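Local structure of putative endonuclease/exonuclease/phosphatase family protein (Bacteroides thetaiotaomicron, 3MPR) at residues D91-V96 / F127-T132; T5-A10 / F134-F139; Y67-V72 / A85-T90; N170-L175 / S233-V238. The protein is probably a metal-dependent phosphoesterase of the endonuclease/exonuclease/phosphatase family, perhaps a nuclease, although its natural substrate is not established. One frame throughout, in Å; residues are numbered along the deposited sequence.

Interaction 1: residues D91-V96 / F127-T132; sequences DKFDIV and FKCKDT
Phe93, Asp94 and Ile95 pair antiparallel with Cys129, Lys128 and Phe127 at the edge of a sheet, and the two faces differ sharply. On the buried face Phe93, Ile95, Phe127 and Cys129 pack closely. Cys129 SG, anti to the carbonyl carbon (chi1 -59°), is carried to the edge of the Phe93 ring, 3.7 Å from Phe93 CE2, a sulfur-aromatic contact near the ring plane. The neighbouring pair sends its side chains the same way, Ile95 CG1 lying 3.7 Å from Phe127 CE2. Phe127 is also met by Phe93 CB, at 3.8 Å from Phe127 CD2. Along the backbones, Asp94 and Lys128 exchange two hydrogen bonds, and a third, Lys130 N to Lys92 O (2.8 Å), is almost straight at 178°.

The other face is open to solvent and looser. Lys130, extended beyond CG, crosses Asp94 at about a right angle, but Asp94 OD1 and Lys130 NZ form only a long salt bridge of 3.8 Å. A water closes this gap, donating to Asp94 OD1 and accepting from Lys130 NZ, each at 2.8 Å. Lys130 NZ is also bonded to the carbonyl O of Thr90. A second water donates to both Asp94 OD2 and Lys128 O. Farther along, Val96 CG2 merely brushes Lys128 CB at 3.9 Å.

Strand 93-102 is outermost in its six-stranded sheet within the chain, and strand 121-129 separates it from strand 135-142, the next one inward. The packed face looks onto the other sheet, where Phe93 touches Leu7 of strand 5-13 and Ile95 and Phe127 touch Ile70 of strand 67-70.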
# COMPACT_ATOMS: atom_id res chain seq x y z
N ASP A 91 4.46 -14.80 -15.55
CA ASP A 91 4.93 -15.95 -14.79
C ASP A 91 3.83 -16.58 -13.94
O ASP A 91 4.02 -17.68 -13.40
CB ASP A 91 6.18 -15.62 -13.94
CG ASP A 91 5.89 -14.69 -12.76
OD1 ASP A 91 4.76 -14.19 -12.62
OD2 ASP A 91 6.82 -14.44 -11.96
N LYS A 92 2.68 -15.92 -13.83
CA LYS A 92 1.57 -16.44 -13.03
C LYS A 92 0.37 -17.01 -13.80
O LYS A 92 -0.30 -17.91 -13.31
CB LYS A 92 1.07 -15.38 -12.05
CG LYS A 92 1.95 -15.21 -10.83
CD LYS A 92 1.41 -14.10 -9.95
CE LYS A 92 2.46 -13.63 -8.95
NZ LYS A 92 2.37 -14.37 -7.68
N PHE A 93 0.11 -16.49 -15.00
CA PHE A 93 -1.10 -16.89 -15.73
C PHE A 93 -0.78 -17.24 -17.17
O PHE A 93 0.08 -16.61 -17.79
CB PHE A 93 -2.12 -15.74 -15.75
CG PHE A 93 -2.40 -15.17 -14.39
CD1 PHE A 93 -1.74 -14.04 -13.95
CD2 PHE A 93 -3.33 -15.78 -13.54
CE1 PHE A 93 -2.00 -13.50 -12.70
CE2 PHE A 93 -3.59 -15.26 -12.28
CZ PHE A 93 -2.92 -14.12 -11.86
N ASP A 94 -1.50 -18.23 -17.70
CA ASP A 94 -1.57 -18.42 -19.15
C ASP A 94 -2.89 -17.86 -19.64
O ASP A 94 -3.88 -17.84 -18.89
CB ASP A 94 -1.51 -19.91 -19.51
CG ASP A 94 -0.11 -20.49 -19.38
OD1 ASP A 94 0.85 -19.85 -19.84
OD2 ASP A 94 0.03 -21.59 -18.81
N ILE A 95 -2.93 -17.42 -20.89
CA ILE A 95 -4.18 -17.01 -21.50
C ILE A 95 -4.77 -18.18 -22.26
O ILE A 95 -4.12 -18.75 -23.13
CB ILE A 95 -4.00 -15.84 -22.45
CG1 ILE A 95 -3.72 -14.57 -21.64
CG2 ILE A 95 -5.24 -15.67 -23.34
CD1 ILE A 95 -3.31 -13.39 -22.48
N VAL A 96 -5.99 -18.55 -21.91
CA VAL A 96 -6.68 -19.63 -22.61
C VAL A 96 -7.33 -19.02 -23.84
O VAL A 96 -7.27 -19.58 -24.93
CB VAL A 96 -7.76 -20.27 -21.72
CG1 VAL A 96 -8.50 -21.36 -22.48
CG2 VAL A 96 -7.14 -20.85 -20.45
N PHE A 127 -8.33 -16.61 -18.15
CA PHE A 127 -7.00 -16.93 -17.63
C PHE A 127 -6.95 -18.27 -16.91
O PHE A 127 -7.95 -18.74 -16.39
CB PHE A 127 -6.54 -15.84 -16.65
CG PHE A 127 -6.25 -14.53 -17.31
CD1 PHE A 127 -7.26 -13.61 -17.49
CD2 PHE A 127 -4.97 -14.23 -17.75
CE1 PHE A 127 -7.01 -12.41 -18.11
CE2 PHE A 127 -4.71 -13.01 -18.39
CZ PHE A 127 -5.73 -12.10 -18.56
N LYS A 128 -5.75 -18.85 -16.86
CA LYS A 128 -5.50 -20.06 -16.09
C LYS A 128 -4.26 -19.86 -15.22
O LYS A 128 -3.18 -19.54 -15.72
CB LYS A 128 -5.29 -21.25 -17.03
CG LYS A 128 -5.08 -22.58 -16.31
CD LYS A 128 -5.02 -23.74 -17.29
CE LYS A 128 -5.06 -25.08 -16.58
NZ LYS A 128 -4.88 -26.21 -17.53
N CYS A 129 -4.41 -20.07 -13.91
CA CYS A 129 -3.30 -19.91 -12.99
C CYS A 129 -2.29 -21.03 -13.20
O CYS A 129 -2.65 -22.21 -13.21
CB CYS A 129 -3.81 -19.89 -11.55
SG CYS A 129 -4.99 -18.56 -11.25
N LYS A 130 -1.04 -20.66 -13.39
CA LYS A 130 0.01 -21.64 -13.64
C LYS A 130 0.25 -22.56 -12.44
O LYS A 130 0.59 -23.73 -12.61
CB LYS A 130 1.31 -20.95 -14.06
CG LYS A 130 1.26 -20.36 -15.46
CD LYS A 130 2.60 -19.77 -15.87
CE LYS A 130 2.62 -19.46 -17.36
NZ LYS A 130 3.91 -18.85 -17.82
N ASP A 131 0.07 -22.04 -11.23
CA ASP A 131 0.30 -22.88 -10.06
C ASP A 131 -0.87 -23.83 -9.77
O ASP A 131 -0.68 -25.04 -9.70
CB ASP A 131 0.70 -22.08 -8.81
CG ASP A 131 -0.24 -20.93 -8.51
OD1 ASP A 131 -1.27 -20.79 -9.20
OD2 ASP A 131 0.06 -20.17 -7.57
N THR A 132 -2.08 -23.30 -9.65
CA THR A 132 -3.19 -24.12 -9.19
C THR A 132 -4.06 -24.65 -10.31
O THR A 132 -4.88 -25.56 -10.10
CB THR A 132 -4.11 -23.34 -8.23
OG1 THR A 132 -4.74 -22.27 -8.94
CG2 THR A 132 -3.32 -22.79 -7.06
O HOH W 1 0.47 -18.70 -10.90
O HOH W 2 3.61 -19.60 -20.46
O HOH W 3 -1.84 -22.27 -16.75

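Interaction 2: residues T5-A10 / F134-F139; sequences TSLTVA and FEFLFF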
# COMPACT_ATOMS: atom_id res chain seq x y z
N THR A 5 -6.85 -20.74 -4.47
CA THR A 5 -6.05 -19.79 -5.23
C THR A 5 -6.19 -18.41 -4.61
O THR A 5 -7.29 -17.99 -4.29
CB THR A 5 -6.50 -19.75 -6.70
OG1 THR A 5 -6.32 -21.05 -7.28
CG2 THR A 5 -5.68 -18.73 -7.49
N SER A 6 -5.07 -17.73 -4.41
CA SER A 6 -5.10 -16.33 -3.98
C SER A 6 -4.68 -15.40 -5.11
O SER A 6 -3.68 -15.66 -5.79
CB SER A 6 -4.18 -16.11 -2.77
OG SER A 6 -4.71 -16.78 -1.66
N LEU A 7 -5.46 -14.34 -5.33
CA LEU A 7 -5.19 -13.38 -6.39
C LEU A 7 -5.21 -11.95 -5.86
O LEU A 7 -6.09 -11.59 -5.09
CB LEU A 7 -6.28 -13.47 -7.47
CG LEU A 7 -6.41 -14.74 -8.30
CD1 LEU A 7 -7.63 -14.63 -9.19
CD2 LEU A 7 -5.15 -14.95 -9.12
N THR A 8 -4.28 -11.12 -6.32
CA THR A 8 -4.40 -9.68 -6.08
C THR A 8 -4.75 -9.01 -7.39
O THR A 8 -3.99 -9.11 -8.35
CB THR A 8 -3.10 -9.10 -5.55
OG1 THR A 8 -2.83 -9.67 -4.27
CG2 THR A 8 -3.21 -7.58 -5.40
N VAL A 9 -5.89 -8.33 -7.43
CA VAL A 9 -6.32 -7.68 -8.66
C VAL A 9 -6.50 -6.19 -8.40
O VAL A 9 -6.56 -5.77 -7.24
CB VAL A 9 -7.62 -8.30 -9.21
CG1 VAL A 9 -7.45 -9.81 -9.43
CG2 VAL A 9 -8.81 -8.01 -8.28
N ALA A 10 -6.54 -5.41 -9.47
CA ALA A 10 -6.72 -3.97 -9.37
C ALA A 10 -7.45 -3.42 -10.59
O ALA A 10 -7.52 -4.06 -11.64
CB ALA A 10 -5.38 -3.27 -9.22
N PHE A 134 -6.38 -22.94 -11.59
CA PHE A 134 -7.66 -22.24 -11.48
C PHE A 134 -7.93 -21.41 -12.74
O PHE A 134 -7.08 -20.62 -13.16
CB PHE A 134 -7.66 -21.33 -10.24
CG PHE A 134 -8.86 -20.42 -10.13
CD1 PHE A 134 -10.14 -20.94 -10.19
CD2 PHE A 134 -8.70 -19.06 -9.92
CE1 PHE A 134 -11.25 -20.11 -10.09
CE2 PHE A 134 -9.81 -18.24 -9.80
CZ PHE A 134 -11.08 -18.76 -9.89
N GLU A 135 -9.11 -21.59 -13.33
CA GLU A 135 -9.51 -20.80 -14.50
C GLU A 135 -10.61 -19.79 -14.17
O GLU A 135 -11.52 -20.10 -13.41
CB GLU A 135 -9.98 -21.74 -15.63
CG GLU A 135 -8.86 -22.62 -16.16
CD GLU A 135 -9.29 -23.48 -17.33
OE1 GLU A 135 -10.05 -22.99 -18.19
OE2 GLU A 135 -8.88 -24.65 -17.37
N PHE A 136 -10.52 -18.60 -14.74
CA PHE A 136 -11.48 -17.53 -14.46
C PHE A 136 -11.53 -16.54 -15.63
O PHE A 136 -10.61 -16.50 -16.45
CB PHE A 136 -11.12 -16.78 -13.16
CG PHE A 136 -9.78 -16.09 -13.19
CD1 PHE A 136 -9.68 -14.73 -13.47
CD2 PHE A 136 -8.61 -16.80 -12.93
CE1 PHE A 136 -8.44 -14.09 -13.50
CE2 PHE A 136 -7.38 -16.17 -12.97
CZ PHE A 136 -7.29 -14.81 -13.25
N LEU A 137 -12.60 -15.77 -15.70
CA LEU A 137 -12.72 -14.69 -16.67
C LEU A 137 -12.40 -13.37 -15.99
O LEU A 137 -12.78 -13.15 -14.85
CB LEU A 137 -14.14 -14.62 -17.24
CG LEU A 137 -14.58 -15.83 -18.06
CD1 LEU A 137 -16.10 -15.78 -18.33
CD2 LEU A 137 -13.77 -15.88 -19.35
N PHE A 138 -11.70 -12.50 -16.70
CA PHE A 138 -11.42 -11.15 -16.20
C PHE A 138 -11.87 -10.16 -17.27
O PHE A 138 -11.37 -10.19 -18.39
CB PHE A 138 -9.91 -11.01 -15.98
CG PHE A 138 -9.51 -9.81 -15.16
CD1 PHE A 138 -9.49 -8.54 -15.72
CD2 PHE A 138 -9.08 -9.97 -13.85
CE1 PHE A 138 -9.10 -7.44 -14.97
CE2 PHE A 138 -8.68 -8.86 -13.10
CZ PHE A 138 -8.70 -7.60 -13.65
N PHE A 139 -12.83 -9.29 -16.93
CA PHE A 139 -13.36 -8.29 -17.86
C PHE A 139 -12.94 -6.91 -17.40
O PHE A 139 -12.85 -6.67 -16.20
CB PHE A 139 -14.89 -8.31 -17.83
CG PHE A 139 -15.50 -9.56 -18.40
CD1 PHE A 139 -15.64 -10.70 -17.64
CD2 PHE A 139 -15.96 -9.57 -19.71
CE1 PHE A 139 -16.23 -11.84 -18.18
CE2 PHE A 139 -16.54 -10.71 -20.25
CZ PHE A 139 -16.68 -11.83 -19.48
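Thr5 meets Phe134 where the two segments come nearest, its OG1 only 3.3 Å from Phe134 CB while CG2 rests against Phe134 CD2 at 3.9 Å. The hydroxyl finds its polar partner elsewhere, in Thr132 OG1, and Thr132 OG1 also bonds Phe134 N, tying both ends of this pair to one residue. Two residues on, Leu7 reaches out from the opposite direction to Phe136. Its CD1 stands over one face of the Phe136 ring, 4.2 Å from the centroid and 17° off the normal, a CH-pi contact displaced toward the rim; the same methyl touches the edge of Phe134 at CE2. Val9 then slides past Phe138, placing CG1 in the plane of that ring at its edge, 4.0 Å from Phe138 CE2. Ala10 adds only its carbonyl O, near Phe138 CZ.

The axes of strands 5-10 and 135-139 run 18° from parallel and come no closer than 10.7 Å, the spacing of two sheets packed face to face, as in the beta-sandwich core of the DNase I-like fold. No hydrogen bond crosses between the segments: apart from the Thr5 hydroxyl and the Ala10 carbonyl oxygen, carbon meets carbon, so the cohesion is mainly apolar.

Interaction 3: residues Y67-V72 / A85-T90; sequences YDYIGV and AIFYRT
Tyr67-Ile70 and Ile86-Arg89 form an antiparallel pair whose axes approach to 4.6 Å at 149°, with Asp68-Tyr88 and Ile70-Ile86 as hydrogen-bonded pairs and Tyr67-Arg89 and Tyr69-Phe87 as non-hydrogen-bonded pairs. In the two-sheet sandwich of the DNase I-like fold this is one edge of a sheet, strand 67-70 being outermost within the chain.

On one side, Arg89 lays CG over a face of the Tyr67 ring, 3.9 Å from its centroid, a CH-pi contact. The ends of both side chains are held elsewhere, Tyr67 OH by the carbonyl O of Phe44 and the Arg89 guanidinium by Asp91. On the same side Tyr69 and Phe87 lie side by side, and helix 54-63 covers them through Leu54 and Leu57.

The opposite side turns toward the second sheet. Here the Ile70 and Ile86 side chains cross at a slant, Ile70 CG1 lying 3.9 Å from Ile86 CB. Tyr88 has CG tucked between its own N and C (chi1 65°), which turns the ring back toward Asp68 and brings Tyr88 OH 3.8 Å from Asp68 CB. Asp68 OD1 accepts from Tyr69 N and forms a salt bridge with Lys61.

Tyr69 CB stands over the centre of the Phe87 ring, 3.7 Å from its centroid and 3° off the normal.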
# COMPACT_ATOMS: atom_id res chain seq x y z
N TYR A 67 5.34 -8.37 -17.06
CA TYR A 67 3.93 -8.18 -17.38
C TYR A 67 3.69 -8.18 -18.89
O TYR A 67 4.54 -7.71 -19.65
CB TYR A 67 3.41 -6.86 -16.81
CG TYR A 67 3.19 -6.86 -15.31
CD1 TYR A 67 1.91 -7.05 -14.77
CD2 TYR A 67 4.25 -6.66 -14.43
CE1 TYR A 67 1.71 -7.05 -13.38
CE2 TYR A 67 4.06 -6.66 -13.05
CZ TYR A 67 2.79 -6.86 -12.53
OH TYR A 67 2.62 -6.85 -11.16
N ASP A 68 2.55 -8.70 -19.32
CA ASP A 68 2.09 -8.41 -20.68
C ASP A 68 0.71 -7.76 -20.58
O ASP A 68 0.16 -7.65 -19.49
CB ASP A 68 2.00 -9.68 -21.51
CG ASP A 68 2.31 -9.43 -22.99
OD1 ASP A 68 2.06 -8.31 -23.50
OD2 ASP A 68 2.80 -10.38 -23.64
N TYR A 69 0.16 -7.34 -21.71
CA TYR A 69 -1.21 -6.83 -21.71
C TYR A 69 -2.00 -7.39 -22.88
O TYR A 69 -1.44 -7.84 -23.87
CB TYR A 69 -1.23 -5.30 -21.72
CG TYR A 69 -0.63 -4.68 -22.98
CD1 TYR A 69 0.70 -4.27 -23.01
CD2 TYR A 69 -1.39 -4.52 -24.13
CE1 TYR A 69 1.25 -3.70 -24.16
CE2 TYR A 69 -0.86 -3.96 -25.28
CZ TYR A 69 0.46 -3.56 -25.29
OH TYR A 69 1.00 -3.01 -26.42
N ILE A 70 -3.32 -7.35 -22.75
CA ILE A 70 -4.22 -7.69 -23.85
C ILE A 70 -5.25 -6.59 -23.96
O ILE A 70 -5.46 -5.85 -23.00
CB ILE A 70 -4.93 -9.02 -23.60
CG1 ILE A 70 -5.65 -9.00 -22.25
CG2 ILE A 70 -3.93 -10.19 -23.64
CD1 ILE A 70 -6.43 -10.27 -21.97
N GLY A 71 -5.88 -6.47 -25.12
CA GLY A 71 -6.94 -5.49 -25.31
C GLY A 71 -6.64 -4.58 -26.48
O GLY A 71 -5.52 -4.08 -26.60
N VAL A 72 -7.64 -4.34 -27.33
CA VAL A 72 -7.43 -3.55 -28.54
C VAL A 72 -7.98 -2.13 -28.42
O VAL A 72 -8.72 -1.81 -27.50
CB VAL A 72 -8.06 -4.22 -29.78
CG1 VAL A 72 -7.55 -5.65 -29.92
CG2 VAL A 72 -9.58 -4.17 -29.69
N ALA A 85 -7.17 -1.95 -21.58
CA ALA A 85 -6.17 -3.00 -21.57
C ALA A 85 -6.04 -3.69 -20.21
O ALA A 85 -6.10 -3.03 -19.18
CB ALA A 85 -4.83 -2.46 -22.01
N ILE A 86 -5.86 -5.01 -20.24
CA ILE A 86 -5.64 -5.80 -19.01
C ILE A 86 -4.17 -6.23 -18.95
O ILE A 86 -3.65 -6.80 -19.91
CB ILE A 86 -6.55 -7.05 -18.99
CG1 ILE A 86 -8.03 -6.63 -18.97
CG2 ILE A 86 -6.24 -7.97 -17.79
CD1 ILE A 86 -9.01 -7.74 -19.42
N PHE A 87 -3.50 -5.90 -17.84
CA PHE A 87 -2.11 -6.30 -17.63
C PHE A 87 -2.07 -7.48 -16.68
O PHE A 87 -2.89 -7.57 -15.76
CB PHE A 87 -1.30 -5.13 -17.00
CG PHE A 87 -0.90 -4.06 -17.99
CD1 PHE A 87 -1.82 -3.11 -18.42
CD2 PHE A 87 0.40 -3.97 -18.44
CE1 PHE A 87 -1.45 -2.13 -19.31
CE2 PHE A 87 0.78 -2.99 -19.33
CZ PHE A 87 -0.16 -2.06 -19.76
N TYR A 88 -1.12 -8.39 -16.88
CA TYR A 88 -1.02 -9.55 -16.00
C TYR A 88 0.42 -10.04 -15.93
O TYR A 88 1.21 -9.78 -16.84
CB TYR A 88 -1.95 -10.67 -16.47
CG TYR A 88 -1.55 -11.22 -17.82
CD1 TYR A 88 -1.84 -10.52 -18.98
CD2 TYR A 88 -0.85 -12.41 -17.94
CE1 TYR A 88 -1.47 -11.00 -20.23
CE2 TYR A 88 -0.47 -12.90 -19.18
CZ TYR A 88 -0.79 -12.18 -20.32
OH TYR A 88 -0.42 -12.64 -21.56
N ARG A 89 0.76 -10.74 -14.85
CA ARG A 89 2.11 -11.30 -14.69
C ARG A 89 2.22 -12.56 -15.53
O ARG A 89 1.47 -13.51 -15.32
CB ARG A 89 2.38 -11.66 -13.24
CG ARG A 89 2.61 -10.46 -12.36
CD ARG A 89 3.22 -10.88 -11.04
NE ARG A 89 4.51 -11.55 -11.22
CZ ARG A 89 5.37 -11.74 -10.23
NH1 ARG A 89 5.08 -11.30 -9.01
NH2 ARG A 89 6.52 -12.36 -10.46
N THR A 90 3.16 -12.59 -16.47
CA THR A 90 3.23 -13.73 -17.37
C THR A 90 3.72 -14.99 -16.63
O THR A 90 3.43 -16.11 -17.05
CB THR A 90 4.10 -13.46 -18.62
OG1 THR A 90 5.43 -13.12 -18.22
CG2 THR A 90 3.51 -12.33 -19.45

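Interaction 4: residues N170-L175 / S233-V238; sequences NLPAIL and SPSFHV
Ala173 and Ser233 are joined by a pair of hydrogen bonds, one using the serine side chain and the other its backbone. Ser233 opens a type I beta turn ending at Phe236, within the DNase I-like sandwich, and the turn leads from strand 228-232 in one sheet to strand 237-243 in the other. Ala173 N donates to Ser233 OG at 2.8 Å with an angle of 160°; in return, Ser233 N donates to Ala173 O at 2.9 Å, in the carbonyl plane. Ser233 OG lies beside its own backbone N (chi1 -58°), which lets a single residue meet both polar atoms of Ala173.

Next to this polar pair lies an apolar wedge. Phe236 places CE2 beside Pro172 CB, 3.6 Å away, and Ile174, crossing the phenylalanine at about a right angle, packs CG1 3.7 Å from the same CE2. Pro172 CB is also touched by Ser235 OG at 3.8 Å.

The turn is closed by a backbone bond from Phe236 N to Ser233 O (3.1 Å), and Phe236 at its end faces Pro172 and Ile174. Farther out, Phe289 of strand 283-289 meets the Phe236 ring edge-to-face and also touches Pro172 and Ser235. On the side of segment 170-175 away from strand 228-232, the backbones of Pro172, which can only accept, and Ile174 bond to Leu137, and Ile174 also to Phe139, of strand 135-142. At the meeting of the polar and apolar parts, Ala173 O, the acceptor for Ser233 N, lies 3.5 Å from Phe236 CE2.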
# COMPACT_ATOMS: atom_id res chain seq x y z
N ASN A 170 -19.19 -22.90 -16.04
CA ASN A 170 -19.58 -21.89 -15.08
C ASN A 170 -18.34 -21.15 -14.55
O ASN A 170 -18.01 -21.27 -13.38
CB ASN A 170 -20.30 -22.61 -13.94
CG ASN A 170 -20.90 -21.68 -12.94
OD1 ASN A 170 -20.91 -21.98 -11.74
ND2 ASN A 170 -21.42 -20.55 -13.41
N LEU A 171 -17.66 -20.41 -15.42
CA LEU A 171 -16.40 -19.77 -15.03
C LEU A 171 -16.66 -18.57 -14.14
O LEU A 171 -17.49 -17.73 -14.46
CB LEU A 171 -15.63 -19.29 -16.27
CG LEU A 171 -15.04 -20.34 -17.22
CD1 LEU A 171 -14.26 -19.63 -18.31
CD2 LEU A 171 -14.17 -21.33 -16.47
N PRO A 172 -15.94 -18.49 -13.01
CA PRO A 172 -16.06 -17.30 -12.15
C PRO A 172 -15.50 -16.10 -12.88
O PRO A 172 -14.60 -16.26 -13.70
CB PRO A 172 -15.15 -17.63 -10.95
CG PRO A 172 -14.86 -19.09 -11.05
CD PRO A 172 -14.95 -19.45 -12.49
N ALA A 173 -16.03 -14.91 -12.59
CA ALA A 173 -15.61 -13.72 -13.30
C ALA A 173 -15.21 -12.60 -12.36
O ALA A 173 -15.71 -12.50 -11.23
CB ALA A 173 -16.73 -13.24 -14.24
N ILE A 174 -14.30 -11.77 -12.84
CA ILE A 174 -13.89 -10.55 -12.18
C ILE A 174 -14.09 -9.46 -13.21
O ILE A 174 -13.68 -9.62 -14.35
CB ILE A 174 -12.40 -10.61 -11.82
CG1 ILE A 174 -12.15 -11.78 -10.85
CG2 ILE A 174 -11.92 -9.24 -11.28
CD1 ILE A 174 -10.66 -12.07 -10.57
N LEU A 175 -14.73 -8.37 -12.81
CA LEU A 175 -15.00 -7.22 -13.70
C LEU A 175 -14.46 -5.93 -13.09
O LEU A 175 -14.88 -5.56 -11.99
CB LEU A 175 -16.52 -7.08 -13.91
CG LEU A 175 -17.03 -5.77 -14.54
CD1 LEU A 175 -16.54 -5.61 -15.96
CD2 LEU A 175 -18.57 -5.70 -14.48
N SER A 233 -17.76 -12.58 -9.12
CA SER A 233 -18.77 -13.60 -8.88
C SER A 233 -18.83 -13.90 -7.38
O SER A 233 -17.83 -13.81 -6.68
CB SER A 233 -18.44 -14.88 -9.67
OG SER A 233 -18.34 -14.62 -11.07
N PRO A 234 -20.02 -14.26 -6.86
CA PRO A 234 -20.13 -14.50 -5.42
C PRO A 234 -19.32 -15.71 -4.97
O PRO A 234 -19.11 -15.89 -3.78
CB PRO A 234 -21.63 -14.77 -5.21
CG PRO A 234 -22.31 -14.34 -6.48
CD PRO A 234 -21.30 -14.43 -7.57
N SER A 235 -18.85 -16.52 -5.92
CA SER A 235 -18.02 -17.67 -5.58
C SER A 235 -16.62 -17.28 -5.09
O SER A 235 -15.95 -18.07 -4.41
CB SER A 235 -17.92 -18.64 -6.77
OG SER A 235 -17.47 -17.96 -7.93
N PHE A 236 -16.19 -16.06 -5.41
CA PHE A 236 -14.95 -15.55 -4.83
C PHE A 236 -15.16 -15.10 -3.39
O PHE A 236 -16.19 -14.52 -3.06
CB PHE A 236 -14.41 -14.33 -5.59
CG PHE A 236 -13.75 -14.65 -6.88
CD1 PHE A 236 -12.45 -15.14 -6.90
CD2 PHE A 236 -14.41 -14.42 -8.08
CE1 PHE A 236 -11.82 -15.42 -8.11
CE2 PHE A 236 -13.78 -14.70 -9.29
CZ PHE A 236 -12.49 -15.20 -9.30
N HIS A 237 -14.18 -15.34 -2.55
CA HIS A 237 -14.19 -14.71 -1.24
C HIS A 237 -13.35 -13.44 -1.31
O HIS A 237 -12.18 -13.48 -1.72
CB HIS A 237 -13.63 -15.62 -0.16
CG HIS A 237 -13.72 -15.03 1.21
ND1 HIS A 237 -14.92 -14.84 1.86
CD2 HIS A 237 -12.76 -14.54 2.03
CE1 HIS A 237 -14.70 -14.28 3.03
NE2 HIS A 237 -13.40 -14.09 3.16
N VAL A 238 -13.93 -12.31 -0.93
CA VAL A 238 -13.22 -11.04 -1.04
C VAL A 238 -12.57 -10.76 0.32
O VAL A 238 -13.26 -10.47 1.30
CB VAL A 238 -14.16 -9.88 -1.43
CG1 VAL A 238 -13.37 -8.57 -1.54
CG2 VAL A 238 -14.87 -10.18 -2.77

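Interactions 1 and 3 follow one another along the chain and meet across the two sheets: Ile95 CD1 packs 3.5 Å from Ile70 CG2, and Phe127 CE2 lies 3.7 Å from Tyr88 CG. Interaction 2, between the sheets, continues this core inward, with Phe93 CE2 3.5 Å from Leu7 CD2. It passes directly into interaction 4, their centres 8 Å apart, where Phe136 CB packs 3.6 Å from Pro172 O. Interactions 3 and 4 stay apart, their centres about 20 Å from each other. Interaction 3 comes nearest the metal site: the side chain of Ala85 is about 10 Å from that of Glu51, which binds magnesium in a crystal structure of this protein, though none is bound to this chain here.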